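Local coordinates for colicin-m immunity protein (PDB 4AEQ), which protects cells that carry the colicin M plasmid against colicin M, and is seen here as the dimeric part of the chain that follows its N-terminal region, at residues V15-E18 / Q19-F23; N26-L29 / Q30-R34. One frame throughout, in Å; residues are numbered along the deposited sequence.

Contact 1: V15-E18 / Q19-F23; sequences VSDE and QARTF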
# COMPACT_ATOMS: atom_id res chain seq x y z
N VAL A 15 -15.05 14.01 1.59
CA VAL A 15 -14.68 13.36 0.34
C VAL A 15 -15.90 12.81 -0.38
O VAL A 15 -16.59 11.94 0.14
CB VAL A 15 -13.69 12.20 0.59
CG1 VAL A 15 -13.39 11.46 -0.71
CG2 VAL A 15 -12.41 12.73 1.21
N SER A 16 -16.17 13.33 -1.57
CA SER A 16 -17.29 12.85 -2.38
C SER A 16 -16.97 11.49 -2.99
O SER A 16 -15.81 11.10 -3.08
CB SER A 16 -17.62 13.85 -3.49
OG SER A 16 -16.61 13.86 -4.48
N ASP A 17 -18.01 10.77 -3.39
CA ASP A 17 -17.84 9.48 -4.06
C ASP A 17 -16.89 9.61 -5.25
O ASP A 17 -16.07 8.73 -5.50
CB ASP A 17 -19.19 8.92 -4.52
CG ASP A 17 -19.97 8.27 -3.39
OD1 ASP A 17 -19.53 8.36 -2.23
OD2 ASP A 17 -21.03 7.68 -3.68
N GLU A 18 -17.02 10.71 -5.99
CA GLU A 18 -16.20 10.93 -7.18
C GLU A 18 -14.72 11.14 -6.84
O GLU A 18 -13.84 10.59 -7.51
CB GLU A 18 -16.74 12.12 -7.98
CG GLU A 18 -16.22 12.22 -9.40
CD GLU A 18 -14.93 13.03 -9.49
OE1 GLU A 18 -14.52 13.61 -8.47
OE2 GLU A 18 -14.34 13.08 -10.59
N GLN A 19 -14.47 11.93 -5.80
CA GLN A 19 -13.11 12.14 -5.31
C GLN A 19 -12.49 10.84 -4.82
O GLN A 19 -11.33 10.55 -5.11
CB GLN A 19 -13.09 13.15 -4.16
CG GLN A 19 -13.32 14.59 -4.57
CD GLN A 19 -13.43 15.53 -3.39
OE1 GLN A 19 -14.29 15.34 -2.52
NE2 GLN A 19 -12.57 16.54 -3.34
N ALA A 20 -13.26 10.07 -4.07
CA ALA A 20 -12.81 8.79 -3.55
C ALA A 20 -12.46 7.84 -4.69
O ALA A 20 -11.42 7.18 -4.66
CB ALA A 20 -13.87 8.18 -2.64
N ARG A 21 -13.34 7.76 -5.68
CA ARG A 21 -13.10 6.89 -6.83
C ARG A 21 -11.86 7.31 -7.59
O ARG A 21 -11.07 6.47 -8.02
CB ARG A 21 -14.32 6.87 -7.76
CG ARG A 21 -15.54 6.19 -7.16
CD ARG A 21 -16.60 5.91 -8.22
NE ARG A 21 -17.59 4.94 -7.74
CZ ARG A 21 -18.84 5.24 -7.43
NH1 ARG A 21 -19.28 6.49 -7.55
NH2 ARG A 21 -19.67 4.29 -7.01
N THR A 22 -11.67 8.62 -7.75
CA THR A 22 -10.50 9.13 -8.44
C THR A 22 -9.22 8.77 -7.69
O THR A 22 -8.24 8.32 -8.29
CB THR A 22 -10.58 10.66 -8.62
OG1 THR A 22 -11.74 10.99 -9.39
CG2 THR A 22 -9.33 11.18 -9.33
N PHE A 23 -9.24 8.96 -6.37
CA PHE A 23 -8.08 8.62 -5.55
C PHE A 23 -7.76 7.13 -5.64
O PHE A 23 -6.59 6.74 -5.79
CB PHE A 23 -8.33 9.01 -4.09
CG PHE A 23 -7.10 8.92 -3.23
CD1 PHE A 23 -6.65 7.70 -2.76
CD2 PHE A 23 -6.38 10.06 -2.91
CE1 PHE A 23 -5.52 7.61 -1.98
CE2 PHE A 23 -5.25 9.98 -2.12
CZ PHE A 23 -4.81 8.76 -1.66
O HOH W 1 -21.92 4.90 -5.36
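Ser16 and Gln19 form a capping box at the N terminus of helix 17-42, where the chain leaves an irregular lead-in and starts to coil. Ser16 OG, turned to lie between its own N and carbonyl carbon (chi1 71°), accepts from Gln19 N at 3.2 Å. The reciprocal bond runs from Ser16 N to Gln19 OE1, 2.9 Å long and nearly straight at 172°, and it uses a lone pair in the amide plane. Val15 CG1 rests 3.8 Å from Ala20 CB. One turn on, Glu18 O takes two donors from opposite faces of its plane: Thr22 N, and the Thr22 hydroxyl, whose OG1 lies 2.8 Å from that oxygen. The Asp17 and Arg21 side chains form no direct bond, although Arg21 N donates to Asp17 O; NH1 of Arg21 is 3.9 Å from CB of Asp17. A water accepts from Arg21 NH2 and donates weakly to Asp17 OD2, while the firmer partners belong to the second subunit: Arg56 forms a salt bridge with Asp17, and Glu52 O accepts from Arg21. The chemistry implies that the amides of Ser16 and Gln19 are met by each other's side chains and that the charged flank is committed to the dimer interface.

Contact 2: N26-L29 / Q30-R34; sequences NDYL and QRMKR. With PO4 (phosphate ion), chain B.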
# COMPACT_ATOMS: atom_id res chain seq x y z
N ASN A 26 -6.38 6.19 -9.14
CA ASN A 26 -4.99 6.65 -9.24
C ASN A 26 -4.06 5.71 -8.49
O ASN A 26 -3.05 5.24 -9.03
CB ASN A 26 -4.84 8.07 -8.69
CG ASN A 26 -5.38 9.13 -9.63
OD1 ASN A 26 -5.62 8.87 -10.81
ND2 ASN A 26 -5.55 10.34 -9.11
N ASP A 27 -4.42 5.43 -7.25
CA ASP A 27 -3.62 4.58 -6.38
C ASP A 27 -3.46 3.16 -6.94
O ASP A 27 -2.35 2.61 -6.98
CB ASP A 27 -4.24 4.54 -4.99
CG ASP A 27 -3.42 3.75 -4.01
OD1 ASP A 27 -2.50 4.33 -3.40
OD2 ASP A 27 -3.70 2.55 -3.83
N TYR A 28 -4.57 2.58 -7.36
CA TYR A 28 -4.57 1.22 -7.89
C TYR A 28 -3.69 1.10 -9.13
O TYR A 28 -2.84 0.21 -9.20
CB TYR A 28 -6.00 0.77 -8.22
CG TYR A 28 -6.08 -0.56 -8.92
CD1 TYR A 28 -6.00 -1.75 -8.22
CD2 TYR A 28 -6.22 -0.62 -10.30
CE1 TYR A 28 -6.07 -2.97 -8.87
CE2 TYR A 28 -6.29 -1.84 -10.96
CZ TYR A 28 -6.22 -3.01 -10.24
OH TYR A 28 -6.29 -4.21 -10.90
N LEU A 29 -3.91 1.98 -10.10
CA LEU A 29 -3.11 1.94 -11.32
C LEU A 29 -1.62 2.17 -11.05
O LEU A 29 -0.75 1.45 -11.58
CB LEU A 29 -3.64 2.95 -12.35
CG LEU A 29 -4.99 2.57 -12.97
CD1 LEU A 29 -5.45 3.63 -13.95
CD2 LEU A 29 -4.93 1.19 -13.64
N GLN A 30 -1.32 3.15 -10.20
CA GLN A 30 0.08 3.43 -9.87
C GLN A 30 0.73 2.21 -9.24
O GLN A 30 1.86 1.86 -9.57
CB GLN A 30 0.19 4.64 -8.93
CG GLN A 30 0.25 4.27 -7.46
CD GLN A 30 0.37 5.48 -6.55
OE1 GLN A 30 0.57 6.60 -7.01
NE2 GLN A 30 0.26 5.25 -5.25
N ARG A 31 0.01 1.54 -8.33
CA ARG A 31 0.53 0.35 -7.68
C ARG A 31 0.77 -0.80 -8.64
O ARG A 31 1.83 -1.42 -8.63
CB ARG A 31 -0.40 -0.09 -6.55
CG ARG A 31 -0.41 0.85 -5.37
CD ARG A 31 -1.17 0.25 -4.21
NE ARG A 31 -1.11 1.09 -3.02
CZ ARG A 31 -1.66 0.77 -1.85
NH1 ARG A 31 -2.30 -0.38 -1.71
NH2 ARG A 31 -1.55 1.60 -0.82
N MET A 32 -0.22 -1.08 -9.49
CA MET A 32 -0.07 -2.12 -10.50
C MET A 32 1.22 -1.88 -11.28
O MET A 32 2.08 -2.78 -11.38
CB MET A 32 -1.26 -2.11 -11.45
CG MET A 32 -2.56 -2.59 -10.82
SD MET A 32 -2.74 -4.39 -10.93
CE MET A 32 -3.13 -4.56 -12.67
N LYS A 33 1.36 -0.66 -11.80
CA LYS A 33 2.54 -0.29 -12.56
C LYS A 33 3.84 -0.50 -11.78
O LYS A 33 4.74 -1.21 -12.23
CB LYS A 33 2.45 1.17 -13.00
CG LYS A 33 3.74 1.74 -13.57
CD LYS A 33 3.52 3.17 -14.04
CE LYS A 33 2.39 3.23 -15.06
NZ LYS A 33 1.86 4.61 -15.24
N ARG A 34 3.93 0.12 -10.61
CA ARG A 34 5.15 0.06 -9.80
C ARG A 34 5.59 -1.35 -9.45
O ARG A 34 6.73 -1.73 -9.69
CB ARG A 34 4.97 0.88 -8.53
CG ARG A 34 5.04 2.38 -8.75
CD ARG A 34 4.74 3.13 -7.47
NE ARG A 34 4.67 4.57 -7.70
CZ ARG A 34 3.87 5.38 -7.03
NH1 ARG A 34 3.07 4.90 -6.09
NH2 ARG A 34 3.85 6.68 -7.30
P PO4 B . -2.22 -3.14 -0.15
O1 PO4 B . -1.70 -1.87 0.46
O2 PO4 B . -3.42 -2.83 -1.01
O3 PO4 B . -1.15 -3.79 -0.99
O4 PO4 B . -2.65 -4.09 0.96
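With CG anti to the backbone N (chi1 173°), Tyr28 carries its ring outward from the helix, and Met32, bent at chi2 and chi3, folds back over one face of it. Met32 CG makes a CH-pi contact 3.9 Å from the centroid of the Tyr28 ring, only 17° off the normal. The sulfur continues obliquely toward the phenol end, with Met32 SD 3.6 Å from Tyr28 OH, completing a Met-aromatic contact. Tyr82 and Phe71 of the second subunit meet the Tyr28 ring edge-to-face.

Next to this pair, Asp27 and the extended chain of Arg31 cross, the carboxylate and guanidinium planes 63° apart. Asp27 OD2 lies 3.1 Å from Arg31 NE but over the guanidinium face, so the salt bridge is one of charge alone and no N-H points at the oxygen. Instead, Asp27 OD2 is hydrogen-bonded to Tyr95 OH of the second subunit. Arg31 NH1 reaches a phosphate, probably from the crystallisation liquor, through a weak, bent bond of 2.7 Å to PO4 O1; Tyr95 N of the second subunit also binds this ion. Asp27 thus probably offsets part of the arginine's charge from over one face, while NH1 and NH2 make weak bonds to the phosphate and to Val93 O of the second subunit, and the Tyr28-Met32 pair supplies an apolar surface for that subunit, whose Trp35 packs on Met32.

How the contacts relate
From the N terminus the chain first meets contact 1, where residues 15-18 and 19-23 start helix 17-42; contact 2, between 26-29 and 30-34, follows further along the same helix. The two stand in series, with neither enclosing nor crossing the other, and each closes only a local turn. Their centres are about 16 Å apart, and their segments adjoin along the helix, two residues apart, with no other touch between them. What joins them is the helix itself and the second subunit, which both contact: Trp51, Glu52 and Arg56 of that subunit lie against contact 1, and Phe71, Tyr82 and Tyr95 against contact 2. Together they fit the long helix of one chain to its partner, in keeping with a domain-swapped dimer.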